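PDB 3HKS: eukaryotic translation initiation factor 5A-2 from Arabidopsis thaliana, which promotes translation elongation and termination by binding between the exit and peptidyl sites of stalled ribosomes, notably at polyproline sequences. Local coordinates for residues Pro91-Val96 against Ser147-Met152; Lys43-Lys48 against Ile72-Lys77. All blocks are in the same frame, centred on the assembly; numbering follows the deposited sequence.

Contact 1 (Pro91-Val96 against Ser147-Met152); sequences PHVNRV and SVMSSM
S151 and H92 meet at a closely packed end of the contact. The S151 hydroxyl donates to H92 O (OG to O 2.8 Å), and with chi1 at -165° its OG lies opposite the backbone N. P91 CB lies 3.5 Å from S151 OG, and V93 CG2 also touches that oxygen. H92 O is gripped a second time by a water that donates to it and accepts from M152 N, where direct backbone bonds have ended. P46 completes the packing by touching P91, S151 and M152.

From N94 to V96 the pairing is regular antiparallel, the strand axes 4.7 Å apart and 158° between directions. N94 with S150 and V96 with V148 are hydrogen-bonded pairs, each with two backbone bonds (S150 N to N94 O 2.9 Å); R95 with M149 is the non-hydrogen-bonded pair between them.

The solvent side is looser at N94 and R95, both exposed, although S147 and V148 are buried. S150 OG comes nearest to N94 CB, at 3.7 Å. R95 lays one guanidinium face over S147 CB, 3.6 Å from the plane; its NH2 is 3.1 Å from S147 OG at too poor an angle for a hydrogen bond, and that OG bonds to D97.

Backbone bonds thus fix the register of these OB-domain strands; toward the N-terminal domain, a serine hydroxyl and water continue the polar pairing and P91 packs alongside.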
loop_
_atom_site.group_PDB
_atom_site.type_symbol
_atom_site.label_atom_id
_atom_site.label_comp_id
_atom_site.label_asym_id
_atom_site.label_seq_id
_atom_site.Cartn_x
_atom_site.Cartn_y
_atom_site.Cartn_z
ATOM N N PRO A 91 2.382 -5.736 8.153
ATOM C CA PRO A 91 1.091 -5.157 7.755
ATOM C C PRO A 91 0.480 -5.926 6.585
ATOM O O PRO A 91 1.203 -6.392 5.707
ATOM C CB PRO A 91 1.470 -3.739 7.319
ATOM C CG PRO A 91 2.861 -3.897 6.736
ATOM C CD PRO A 91 3.522 -4.973 7.602
ATOM N N HIS A 92 -0.836 -6.092 6.585
ATOM C CA HIS A 92 -1.518 -6.542 5.367
ATOM C C HIS A 92 -1.439 -5.405 4.349
ATOM O O HIS A 92 -1.625 -4.235 4.702
ATOM C CB HIS A 92 -2.988 -6.861 5.644
ATOM C CG HIS A 92 -3.201 -8.110 6.435
ATOM N ND1 HIS A 92 -3.003 -9.369 5.906
ATOM C CD2 HIS A 92 -3.626 -8.296 7.705
ATOM C CE1 HIS A 92 -3.290 -10.274 6.823
ATOM N NE2 HIS A 92 -3.663 -9.648 7.924
ATOM N N VAL A 93 -1.121 -5.745 3.110
ATOM C CA VAL A 93 -1.056 -4.762 2.034
ATOM C C VAL A 93 -1.909 -5.295 0.893
ATOM O O VAL A 93 -1.685 -6.399 0.405
ATOM C CB VAL A 93 0.402 -4.469 1.542
ATOM C CG1 VAL A 93 0.395 -3.419 0.405
ATOM C CG2 VAL A 93 1.289 -3.992 2.699
ATOM N N ASN A 94 -2.903 -4.511 0.490
ATOM C CA ASN A 94 -3.812 -4.947 -0.556
ATOM C C ASN A 94 -3.830 -3.992 -1.738
ATOM O O ASN A 94 -3.594 -2.804 -1.582
ATOM C CB ASN A 94 -5.212 -5.142 0.019
ATOM C CG ASN A 94 -5.337 -6.417 0.834
ATOM O OD1 ASN A 94 -5.562 -6.371 2.047
ATOM N ND2 ASN A 94 -5.188 -7.571 0.170
ATOM N N ARG A 95 -4.077 -4.533 -2.923
ATOM C CA ARG A 95 -4.297 -3.725 -4.107
ATOM C C ARG A 95 -5.617 -4.187 -4.710
ATOM O O ARG A 95 -5.781 -5.372 -5.021
ATOM C CB ARG A 95 -3.134 -3.837 -5.107
ATOM C CG ARG A 95 -3.207 -2.826 -6.278
ATOM C CD ARG A 95 -1.961 -2.865 -7.182
ATOM N NE ARG A 95 -2.318 -2.679 -8.593
ATOM C CZ ARG A 95 -1.875 -1.697 -9.380
ATOM N NH1 ARG A 95 -1.024 -0.790 -8.920
ATOM N NH2 ARG A 95 -2.279 -1.631 -10.645
ATOM N N VAL A 96 -6.569 -3.260 -4.813
ATOM C CA VAL A 96 -7.906 -3.561 -5.319
ATOM C C VAL A 96 -8.281 -2.595 -6.456
ATOM O O VAL A 96 -8.050 -1.386 -6.360
ATOM C CB VAL A 96 -8.962 -3.550 -4.174
ATOM C CG1 VAL A 96 -10.361 -3.893 -4.695
ATOM C CG2 VAL A 96 -8.583 -4.540 -3.082
ATOM N N SER A 147 -6.939 1.610 -9.339
ATOM C CA SER A 147 -6.258 0.721 -8.387
ATOM C C SER A 147 -5.993 1.444 -7.072
ATOM O O SER A 147 -5.475 2.553 -7.065
ATOM C CB SER A 147 -4.935 0.205 -8.960
ATOM O OG SER A 147 -5.121 -0.392 -10.234
ATOM N N VAL A 148 -6.364 0.808 -5.966
ATOM C CA VAL A 148 -6.176 1.372 -4.638
ATOM C C VAL A 148 -5.222 0.480 -3.834
ATOM O O VAL A 148 -5.430 -0.738 -3.724
ATOM C CB VAL A 148 -7.531 1.534 -3.885
ATOM C CG1 VAL A 148 -7.314 2.027 -2.450
ATOM C CG2 VAL A 148 -8.490 2.486 -4.661
ATOM N N MET A 149 -4.174 1.089 -3.284
ATOM C CA MET A 149 -3.285 0.392 -2.351
ATOM C C MET A 149 -3.684 0.728 -0.919
ATOM O O MET A 149 -3.815 1.891 -0.567
ATOM C CB MET A 149 -1.820 0.740 -2.609
ATOM C CG MET A 149 -0.825 -0.232 -1.911
ATOM S SD MET A 149 0.894 0.169 -2.278
ATOM C CE MET A 149 1.069 1.767 -1.517
ATOM N N SER A 150 -3.909 -0.296 -0.107
ATOM C CA SER A 150 -4.346 -0.079 1.271
ATOM C C SER A 150 -3.517 -0.862 2.291
ATOM O O SER A 150 -3.165 -2.022 2.076
ATOM C CB SER A 150 -5.830 -0.408 1.427
ATOM O OG SER A 150 -6.051 -1.784 1.215
ATOM N N SER A 151 -3.210 -0.203 3.401
ATOM C CA SER A 151 -2.484 -0.825 4.504
ATOM C C SER A 151 -2.689 0.015 5.747
ATOM O O SER A 151 -2.552 1.237 5.699
ATOM C CB SER A 151 -0.988 -0.931 4.184
ATOM O OG SER A 151 -0.323 -1.814 5.063
ATOM N N MET A 152 -3.046 -0.655 6.845
ATOM C CA MET A 152 -3.116 -0.047 8.174
ATOM C C MET A 152 -4.081 1.145 8.257
ATOM O O MET A 152 -3.786 2.162 8.892
ATOM C CB MET A 152 -1.702 0.306 8.663
ATOM C CG MET A 152 -0.821 -0.944 8.855
ATOM S SD MET A 152 0.781 -0.603 9.581
ATOM C CE MET A 152 0.388 -0.399 11.316
HETATM O O HOH W 1 -3.035 -3.575 6.997
#

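Contact 2 (Lys43-Lys48 against Ile72-Lys77); sequences KNRPCK and IFTAKK
P46 and I72 make the one direct hydrogen bond of this contact: I72 N donates to P46 O at 3.0 Å, with an N-H...O angle of 171° and the donor in the carbonyl plane. The nearly straight geometry ties the start of the 72-77 turn to strand 45-55. I72 then folds around the same carbonyl. Its CG1 sits between backbone N and carbonyl carbon (chi1 75°), while CG2 reaches the backbone at K48 N, 3.6 Å away.

The P46 ring supplies the next apolar surface. Its CG meets F73 CE2 at 3.9 Å, the two side chains crossing at about a right angle, and also approaches I72 CG1. That same I72 carbon lies over one face of the F73 ring, displaced toward its rim, so proline, isoleucine and phenylalanine form a small continuous patch.

R45 borders this patch. Bends at chi2 and chi3 curl its chain back until P46 CD lies over one guanidinium face, 4.1 Å above the plane. NH2 comes to the edge of the F73 ring; the two flat groups are inclined by 60°, which excludes a parallel stack. T74 CG2 lies 3.7 Å from R45 NH2.

Farther out, D71 positions both partners: its carboxylate forms a salt bridge with R45 NE and accepts hydrogen bonds from the backbone N atoms of F73 and T74. E154 forms a salt bridge with R45 NH1. M149 and S151 of strand 142-151 also touch I72. Thus the connection between antiparallel strands 64-71 and 77-83 of the SH3-like domain packs on neighbouring strand 45-55 and reaches the OB-fold domain.

The turn is therefore held by a backbone bond and apolar packing, with two carboxylates that would be expected to offset the arginine charge and fix its rotation.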
loop_
_atom_site.group_PDB
_atom_site.type_symbol
_atom_site.label_atom_id
_atom_site.label_comp_id
_atom_site.label_asym_id
_atom_site.label_seq_id
_atom_site.Cartn_x
_atom_site.Cartn_y
_atom_site.Cartn_z
ATOM N N LYS A 43 7.831 1.854 13.398
ATOM C CA LYS A 43 7.266 3.104 13.939
ATOM C C LYS A 43 5.830 3.335 13.449
ATOM O O LYS A 43 5.474 4.446 13.029
ATOM C CB LYS A 43 8.155 4.313 13.594
ATOM C CG LYS A 43 9.669 4.081 13.742
ATOM C CD LYS A 43 10.221 4.695 15.011
ATOM C CE LYS A 43 10.614 6.156 14.783
ATOM N NZ LYS A 43 11.726 6.302 13.782
ATOM N N ASN A 44 5.031 2.267 13.506
ATOM C CA ASN A 44 3.621 2.252 13.098
ATOM C C ASN A 44 3.389 2.602 11.617
ATOM O O ASN A 44 2.307 3.042 11.240
ATOM C CB ASN A 44 2.760 3.101 14.060
ATOM C CG ASN A 44 1.308 2.583 14.194
ATOM O OD1 ASN A 44 0.357 3.364 14.105
ATOM N ND2 ASN A 44 1.141 1.271 14.427
ATOM N N ARG A 45 4.411 2.382 10.790
ATOM C CA ARG A 45 4.345 2.678 9.357
ATOM C C ARG A 45 4.530 1.399 8.543
ATOM O O ARG A 45 5.425 0.620 8.821
ATOM C CB ARG A 45 5.401 3.725 8.944
ATOM C CG ARG A 45 5.240 5.104 9.592
ATOM C CD ARG A 45 3.904 5.776 9.213
ATOM N NE ARG A 45 3.753 5.836 7.764
ATOM C CZ ARG A 45 2.612 6.077 7.123
ATOM N NH1 ARG A 45 1.488 6.284 7.798
ATOM N NH2 ARG A 45 2.600 6.102 5.795
ATOM N N PRO A 46 3.659 1.170 7.549
ATOM C CA PRO A 46 3.852 -0.010 6.687
ATOM C C PRO A 46 4.976 0.216 5.676
ATOM O O PRO A 46 4.921 1.165 4.899
ATOM C CB PRO A 46 2.488 -0.178 6.000
ATOM C CG PRO A 46 1.868 1.243 6.013
ATOM C CD PRO A 46 2.445 1.953 7.213
ATOM N N CYS A 47 6.001 -0.640 5.701
ATOM C CA CYS A 47 7.165 -0.444 4.849
ATOM C C CYS A 47 7.473 -1.691 4.056
ATOM O O CYS A 47 7.254 -2.796 4.540
ATOM C CB CYS A 47 8.392 -0.048 5.672
ATOM S SG CYS A 47 8.141 1.287 6.821
ATOM N N LYS A 48 7.994 -1.515 2.841
ATOM C CA LYS A 48 8.474 -2.648 2.054
ATOM C C LYS A 48 9.941 -2.862 2.348
ATOM O O LYS A 48 10.724 -1.921 2.300
ATOM C CB LYS A 48 8.276 -2.443 0.549
ATOM C CG LYS A 48 8.942 -3.546 -0.274
ATOM C CD LYS A 48 8.603 -3.507 -1.743
ATOM C CE LYS A 48 7.599 -4.609 -2.055
ATOM N NZ LYS A 48 7.674 -5.086 -3.458
ATOM N N ILE A 72 5.539 2.651 2.393
ATOM C CA ILE A 72 4.837 2.410 1.113
ATOM C C ILE A 72 3.970 3.578 0.608
ATOM O O ILE A 72 3.578 3.599 -0.556
ATOM C CB ILE A 72 4.037 1.063 1.089
ATOM C CG1 ILE A 72 2.751 1.149 1.915
ATOM C CG2 ILE A 72 4.942 -0.124 1.504
ATOM C CD1 ILE A 72 1.829 -0.086 1.770
ATOM N N PHE A 73 3.691 4.542 1.485
ATOM C CA PHE A 73 2.925 5.732 1.120
ATOM C C PHE A 73 3.798 6.987 1.010
ATOM O O PHE A 73 3.568 7.816 0.133
ATOM C CB PHE A 73 1.783 5.980 2.113
ATOM C CG PHE A 73 0.760 4.878 2.150
ATOM C CD1 PHE A 73 -0.080 4.653 1.062
ATOM C CD2 PHE A 73 0.641 4.060 3.268
ATOM C CE1 PHE A 73 -1.017 3.637 1.089
ATOM C CE2 PHE A 73 -0.301 3.042 3.305
ATOM C CZ PHE A 73 -1.130 2.829 2.217
ATOM N N THR A 74 4.792 7.123 1.889
ATOM C CA THR A 74 5.601 8.346 1.955
ATOM C C THR A 74 6.969 8.194 1.293
ATOM O O THR A 74 7.655 9.193 1.034
ATOM C CB THR A 74 5.781 8.868 3.399
ATOM O OG1 THR A 74 6.721 8.047 4.100
ATOM C CG2 THR A 74 4.450 8.898 4.157
ATOM N N ALA A 75 7.355 6.945 1.015
ATOM C CA ALA A 75 8.656 6.636 0.406
ATOM C C ALA A 75 9.864 6.950 1.305
ATOM O O ALA A 75 11.015 6.878 0.861
ATOM C CB ALA A 75 8.800 7.323 -0.970
ATOM N N LYS A 76 9.604 7.294 2.565
ATOM C CA LYS A 76 10.687 7.495 3.525
ATOM C C LYS A 76 11.334 6.164 3.932
ATOM O O LYS A 76 10.649 5.149 4.100
ATOM C CB LYS A 76 10.191 8.264 4.751
ATOM C CG LYS A 76 9.912 9.741 4.449
ATOM C CD LYS A 76 9.190 10.425 5.624
ATOM C CE LYS A 76 8.933 11.908 5.344
ATOM N NZ LYS A 76 8.328 12.574 6.542
ATOM N N LYS A 77 12.657 6.185 4.066
ATOM C CA LYS A 77 13.425 5.021 4.487
ATOM C C LYS A 77 13.366 4.901 6.001
ATOM O O LYS A 77 13.595 5.886 6.705
ATOM C CB LYS A 77 14.876 5.139 4.018
ATOM C CG LYS A 77 15.816 4.047 4.537
ATOM C CD LYS A 77 17.088 3.960 3.698
ATOM C CE LYS A 77 18.137 4.973 4.147
ATOM N NZ LYS A 77 19.226 5.128 3.118
#

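Overall arrangement
Following the chain from the N terminus, contact 2 closes first: strand 45-55 runs out, strand 64-71 returns, and the turn at 72-77 comes back against 43-48, all within the SH3-like N-terminal domain. Strand 77-83 follows before the chain reaches 91-96. Contact 1 then closes a longer excursion of 50 residues, including helix 128-139, when strand 142-151 returns. The two closures are in series, neither nested nor crossed. Their centres are 13 Å apart, yet they touch: M149 CE packs against I72 O, S151 OG against P46 CB, and M152 CE against N44 ND2. These meetings join the N-terminal domain to the OB-fold domain at their junction.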